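Local coordinates for protein carbohydrate deacetylase Agd3 (Neosartorya fumigata, PDB 6NWZ) that probably removes acetyl groups from the biofilm exopolysaccharide galactosaminogalactan as a metal-binding carbohydrate esterase of a fungal pathogen, at residues V248-V260 / Y298-I310. Sequence-based numbering, arbitrary orientation.
Sequences VNLNTQIDDMFLV and YFVEVGHNGNGNI. With ZN (zinc ion), chain L; ZN (zinc ion), chain M.
Backbone bonds join Ile254 and Met257 to Glu301, Gly303 and Asn305, pairing strands 252-257 and 300-304 in parallel at 21°. Ile254 N donates to Glu301 O (2.8 Å), and Ile254 O receives Gly303 N. The register then slips by one residue, a beta bulge at Asp255 and Asp256: Met257 N donates to Gly303 O, and Met257 O accepts from Asn305 N (3.0 Å). At the bulge both aspartates leave the backbone away from strand 300-304, and their carboxylates bind zinc. Asp256 OD1 binds one zinc ion (2.0 Å) with His388 and His392, as in metal-dependent polysaccharide deacetylases; Asp255 OD2 binds a second with His546.

Among polar side chains, Thr252 OG1 and Tyr298 OH share a hydrogen bond of 2.6 Å, the two side chains crossing at about a right angle. Gln253 NE2 meets Glu301 OE1 (3.3 Å) from above the carboxylate plane; Arg491 holds Gln253 OE1, and His594 N holds Glu301 OE2.

On the face that carries Thr252, opposite Gln253 and Glu301, Ile254 CG1 meets Val300 CG1. Met257 CB rests against Val302 CG1 (3.4 Å), and chi1 of -176° swings CG to His304 ND1 and Val302 CG1. At the type II turn 256-259, the Phe258 ring has His304 ND1 in plane at its edge, and Leu259 CD1 touches Asn305 OD1.

Helix 569-584 covers Leu250, Thr252, Ile254 and Tyr298, helix 369-375 covers Met257, Val302 and Phe258, and the pair sits between parallel strands 542-546 and 384-387.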
loop_
_atom_site.group_PDB
_atom_site.type_symbol
_atom_site.label_atom_id
_atom_site.label_comp_id
_atom_site.label_asym_id
_atom_site.label_seq_id
_atom_site.Cartn_x
_atom_site.Cartn_y
_atom_site.Cartn_z
ATOM N N VAL A 248 0.410 7.163 2.418
ATOM C CA VAL A 248 0.692 6.384 1.215
ATOM C C VAL A 248 2.194 6.415 0.970
ATOM O O VAL A 248 2.772 7.491 0.764
ATOM C CB VAL A 248 -0.070 6.910 -0.010
ATOM C CG1 VAL A 248 0.371 6.165 -1.265
ATOM C CG2 VAL A 248 -1.558 6.752 0.192
ATOM N N ASN A 249 2.825 5.245 0.996
ATOM C CA ASN A 249 4.250 5.127 0.720
ATOM C C ASN A 249 4.457 4.634 -0.704
ATOM O O ASN A 249 3.752 3.734 -1.170
ATOM C CB ASN A 249 4.938 4.173 1.702
ATOM C CG ASN A 249 5.087 4.759 3.095
ATOM O OD1 ASN A 249 4.695 4.137 4.084
ATOM N ND2 ASN A 249 5.666 5.953 3.180
ATOM N N LEU A 250 5.430 5.223 -1.392
ATOM C CA LEU A 250 5.799 4.806 -2.742
ATOM C C LEU A 250 7.274 4.406 -2.724
ATOM O O LEU A 250 8.158 5.236 -2.952
ATOM C CB LEU A 250 5.525 5.906 -3.752
ATOM C CG LEU A 250 5.819 5.533 -5.203
ATOM C CD1 LEU A 250 4.978 4.334 -5.628
ATOM C CD2 LEU A 250 5.590 6.730 -6.116
ATOM N N ASN A 251 7.533 3.130 -2.454
ATOM C CA ASN A 251 8.881 2.579 -2.416
ATOM C C ASN A 251 9.101 1.728 -3.659
ATOM O O ASN A 251 8.388 0.741 -3.870
ATOM C CB ASN A 251 9.096 1.747 -1.154
ATOM C CG ASN A 251 8.847 2.538 0.112
ATOM O OD1 ASN A 251 8.797 3.767 0.089
ATOM N ND2 ASN A 251 8.699 1.835 1.229
ATOM N N THR A 252 10.088 2.105 -4.472
ATOM C CA THR A 252 10.392 1.411 -5.721
ATOM C C THR A 252 11.825 0.897 -5.654
ATOM O O THR A 252 12.777 1.682 -5.737
ATOM C CB THR A 252 10.190 2.334 -6.923
ATOM O OG1 THR A 252 11.091 3.443 -6.839
ATOM C CG2 THR A 252 8.768 2.863 -6.943
ATOM N N GLN A 253 11.980 -0.418 -5.515
ATOM C CA GLN A 253 13.283 -1.039 -5.322
ATOM C C GLN A 253 13.828 -1.577 -6.637
ATOM O O GLN A 253 13.096 -2.190 -7.419
ATOM C CB GLN A 253 13.194 -2.169 -4.300
ATOM C CG GLN A 253 12.928 -1.686 -2.897
ATOM C CD GLN A 253 12.861 -2.824 -1.913
ATOM O OE1 GLN A 253 12.415 -3.921 -2.247
ATOM N NE2 GLN A 253 13.315 -2.576 -0.694
ATOM N N ILE A 254 15.121 -1.352 -6.869
ATOM C CA ILE A 254 15.797 -1.755 -8.100
ATOM C C ILE A 254 16.778 -2.863 -7.738
ATOM O O ILE A 254 17.844 -2.600 -7.169
ATOM C CB ILE A 254 16.517 -0.584 -8.775
ATOM C CG1 ILE A 254 15.579 0.615 -8.927
ATOM C CG2 ILE A 254 17.067 -1.018 -10.125
ATOM C CD1 ILE A 254 14.343 0.324 -9.733
ATOM N N ASP A 255 16.431 -4.101 -8.084
ATOM C CA ASP A 255 17.286 -5.240 -7.790
ATOM C C ASP A 255 18.386 -5.378 -8.840
ATOM O O ASP A 255 18.321 -4.795 -9.927
ATOM C CB ASP A 255 16.467 -6.533 -7.736
ATOM C CG ASP A 255 15.425 -6.540 -6.624
ATOM O OD1 ASP A 255 15.362 -5.575 -5.830
ATOM O OD2 ASP A 255 14.665 -7.527 -6.548
ATOM N N ASP A 256 19.414 -6.153 -8.488
ATOM C CA ASP A 256 20.430 -6.629 -9.426
ATOM C C ASP A 256 21.385 -5.530 -9.882
ATOM O O ASP A 256 21.984 -5.638 -10.954
ATOM C CB ASP A 256 19.792 -7.295 -10.650
ATOM C CG ASP A 256 18.966 -8.511 -10.292
ATOM O OD1 ASP A 256 18.827 -8.813 -9.088
ATOM O OD2 ASP A 256 18.461 -9.171 -11.224
ATOM N N MET A 257 21.556 -4.474 -9.088
ATOM C CA MET A 257 22.502 -3.429 -9.461
ATOM C C MET A 257 23.928 -3.968 -9.449
ATOM O O MET A 257 24.334 -4.682 -8.526
ATOM C CB MET A 257 22.390 -2.228 -8.529
ATOM C CG MET A 257 23.289 -1.052 -8.916
ATOM S SD MET A 257 22.952 -0.342 -10.550
ATOM C CE MET A 257 21.239 0.139 -10.365
ATOM N N PHE A 258 24.682 -3.610 -10.491
ATOM C CA PHE A 258 26.037 -4.025 -10.837
ATOM C C PHE A 258 26.056 -5.378 -11.544
ATOM O O PHE A 258 27.116 -5.792 -12.008
ATOM C CB PHE A 258 27.001 -4.074 -9.633
ATOM C CG PHE A 258 27.361 -2.720 -9.090
ATOM C CD1 PHE A 258 28.459 -2.031 -9.580
ATOM C CD2 PHE A 258 26.603 -2.136 -8.088
ATOM C CE1 PHE A 258 28.792 -0.786 -9.083
ATOM C CE2 PHE A 258 26.932 -0.892 -7.588
ATOM C CZ PHE A 258 28.024 -0.216 -8.083
ATOM N N LEU A 259 24.929 -6.075 -11.654
ATOM C CA LEU A 259 24.879 -7.345 -12.361
ATOM C C LEU A 259 24.545 -7.132 -13.834
ATOM O O LEU A 259 24.067 -6.073 -14.247
ATOM C CB LEU A 259 23.838 -8.279 -11.737
ATOM C CG LEU A 259 24.072 -8.818 -10.326
ATOM C CD1 LEU A 259 22.966 -9.787 -9.930
ATOM C CD2 LEU A 259 25.434 -9.479 -10.224
ATOM N N VAL A 260 24.804 -8.171 -14.625
ATOM C CA VAL A 260 24.358 -8.264 -16.010
ATOM C C VAL A 260 23.198 -9.248 -16.057
ATOM O O VAL A 260 23.292 -10.352 -15.505
ATOM C CB VAL A 260 25.498 -8.714 -16.942
ATOM C CG1 VAL A 260 24.994 -8.874 -18.367
ATOM C CG2 VAL A 260 26.650 -7.731 -16.890
ATOM N N TYR A 298 10.024 11.614 -2.816
ATOM C CA TYR A 298 10.257 10.349 -3.498
ATOM C C TYR A 298 11.736 10.168 -3.811
ATOM O O TYR A 298 12.415 11.114 -4.223
ATOM C CB TYR A 298 9.441 10.266 -4.789
ATOM C CG TYR A 298 9.767 9.065 -5.649
ATOM C CD1 TYR A 298 9.255 7.807 -5.347
ATOM C CD2 TYR A 298 10.583 9.189 -6.767
ATOM C CE1 TYR A 298 9.554 6.708 -6.133
ATOM C CE2 TYR A 298 10.888 8.095 -7.560
ATOM C CZ TYR A 298 10.372 6.858 -7.239
ATOM O OH TYR A 298 10.676 5.774 -8.028
ATOM N N PHE A 299 12.230 8.947 -3.612
ATOM C CA PHE A 299 13.560 8.576 -4.073
ATOM C C PHE A 299 13.554 7.105 -4.466
ATOM O O PHE A 299 12.631 6.353 -4.136
ATOM C CB PHE A 299 14.644 8.872 -3.022
ATOM C CG PHE A 299 14.518 8.073 -1.747
ATOM C CD1 PHE A 299 15.016 6.780 -1.661
ATOM C CD2 PHE A 299 13.939 8.634 -0.619
ATOM C CE1 PHE A 299 14.914 6.056 -0.484
ATOM C CE2 PHE A 299 13.837 7.917 0.560
ATOM C CZ PHE A 299 14.324 6.625 0.627
ATOM N N VAL A 300 14.605 6.701 -5.174
ATOM C CA VAL A 300 14.728 5.352 -5.715
ATOM C C VAL A 300 15.721 4.569 -4.869
ATOM O O VAL A 300 16.856 5.016 -4.655
ATOM C CB VAL A 300 15.171 5.388 -7.188
ATOM C CG1 VAL A 300 15.233 3.984 -7.750
ATOM C CG2 VAL A 300 14.226 6.265 -7.999
ATOM N N GLU A 301 15.299 3.396 -4.398
ATOM C CA GLU A 301 16.116 2.531 -3.557
ATOM C C GLU A 301 16.692 1.390 -4.382
ATOM O O GLU A 301 15.979 0.755 -5.167
ATOM C CB GLU A 301 15.300 1.968 -2.392
ATOM C CG GLU A 301 16.132 1.404 -1.253
ATOM C CD GLU A 301 15.284 1.007 -0.058
ATOM O OE1 GLU A 301 14.145 0.539 -0.270
ATOM O OE2 GLU A 301 15.752 1.172 1.091
ATOM N N VAL A 302 17.979 1.117 -4.179
ATOM C CA VAL A 302 18.751 0.228 -5.039
ATOM C C VAL A 302 19.298 -0.931 -4.212
ATOM O O VAL A 302 19.815 -0.724 -3.105
ATOM C CB VAL A 302 19.894 0.988 -5.734
ATOM C CG1 VAL A 302 20.721 0.035 -6.569
ATOM C CG2 VAL A 302 19.324 2.096 -6.599
ATOM N N GLY A 303 19.183 -2.144 -4.748
ATOM C CA GLY A 303 19.764 -3.319 -4.140
ATOM C C GLY A 303 20.974 -3.773 -4.930
ATOM O O GLY A 303 20.868 -4.083 -6.120
ATOM N N HIS A 304 22.127 -3.810 -4.262
ATOM C CA HIS A 304 23.414 -4.012 -4.914
ATOM C C HIS A 304 23.885 -5.456 -4.798
ATOM O O HIS A 304 23.625 -6.141 -3.808
ATOM C CB HIS A 304 24.480 -3.097 -4.306
ATOM C CG HIS A 304 24.157 -1.639 -4.398
ATOM N ND1 HIS A 304 24.296 -0.921 -5.565
ATOM C CD2 HIS A 304 23.713 -0.762 -3.466
ATOM C CE1 HIS A 304 23.948 0.334 -5.350
ATOM N NE2 HIS A 304 23.591 0.457 -4.085
ATOM N N ASN A 305 24.613 -5.906 -5.821
ATOM C CA ASN A 305 25.346 -7.168 -5.789
ATOM C C ASN A 305 26.822 -6.839 -5.980
ATOM O O ASN A 305 27.260 -6.566 -7.101
ATOM C CB ASN A 305 24.850 -8.121 -6.866
ATOM C CG ASN A 305 23.397 -8.477 -6.693
ATOM O OD1 ASN A 305 22.518 -7.845 -7.277
ATOM N ND2 ASN A 305 23.130 -9.497 -5.890
ATOM N N GLY A 306 27.587 -6.877 -4.886
ATOM C CA GLY A 306 28.979 -6.466 -4.945
ATOM C C GLY A 306 29.818 -7.266 -5.924
ATOM O O GLY A 306 30.746 -6.726 -6.533
ATOM N N ASN A 307 29.514 -8.557 -6.090
ATOM C CA ASN A 307 30.321 -9.387 -6.979
ATOM C C ASN A 307 30.231 -8.908 -8.423
ATOM O O ASN A 307 31.184 -9.077 -9.193
ATOM C CB ASN A 307 29.893 -10.852 -6.866
ATOM C CG ASN A 307 30.841 -11.798 -7.587
ATOM O OD1 ASN A 307 32.001 -11.949 -7.201
ATOM N ND2 ASN A 307 30.343 -12.457 -8.629
ATOM N N GLY A 308 29.104 -8.301 -8.807
ATOM C CA GLY A 308 29.009 -7.712 -10.130
ATOM C C GLY A 308 29.983 -6.569 -10.334
ATOM O O GLY A 308 30.385 -6.281 -11.468
ATOM N N ASN A 309 30.374 -5.901 -9.247
ATOM C CA ASN A 309 31.388 -4.858 -9.345
ATOM C C ASN A 309 32.773 -5.458 -9.561
ATOM O O ASN A 309 33.554 -4.955 -10.377
ATOM C CB ASN A 309 31.359 -3.988 -8.088
ATOM C CG ASN A 309 32.531 -3.033 -8.009
ATOM O OD1 ASN A 309 33.310 -3.068 -7.060
ATOM N ND2 ASN A 309 32.664 -2.176 -9.013
ATOM N N ILE A 310 33.090 -6.542 -8.853
ATOM C CA ILE A 310 34.403 -7.160 -9.010
ATOM C C ILE A 310 34.530 -7.805 -10.384
ATOM O O ILE A 310 35.589 -7.737 -11.019
ATOM C CB ILE A 310 34.656 -8.176 -7.881
ATOM C CG1 ILE A 310 34.412 -7.536 -6.510
ATOM C CG2 ILE A 310 36.073 -8.730 -7.973
ATOM C CD1 ILE A 310 35.352 -6.395 -6.185
HETATM ZN ZN ZN L . 17.930 -10.227 -8.021
HETATM ZN ZN ZN M . 14.456 -9.552 -7.898
#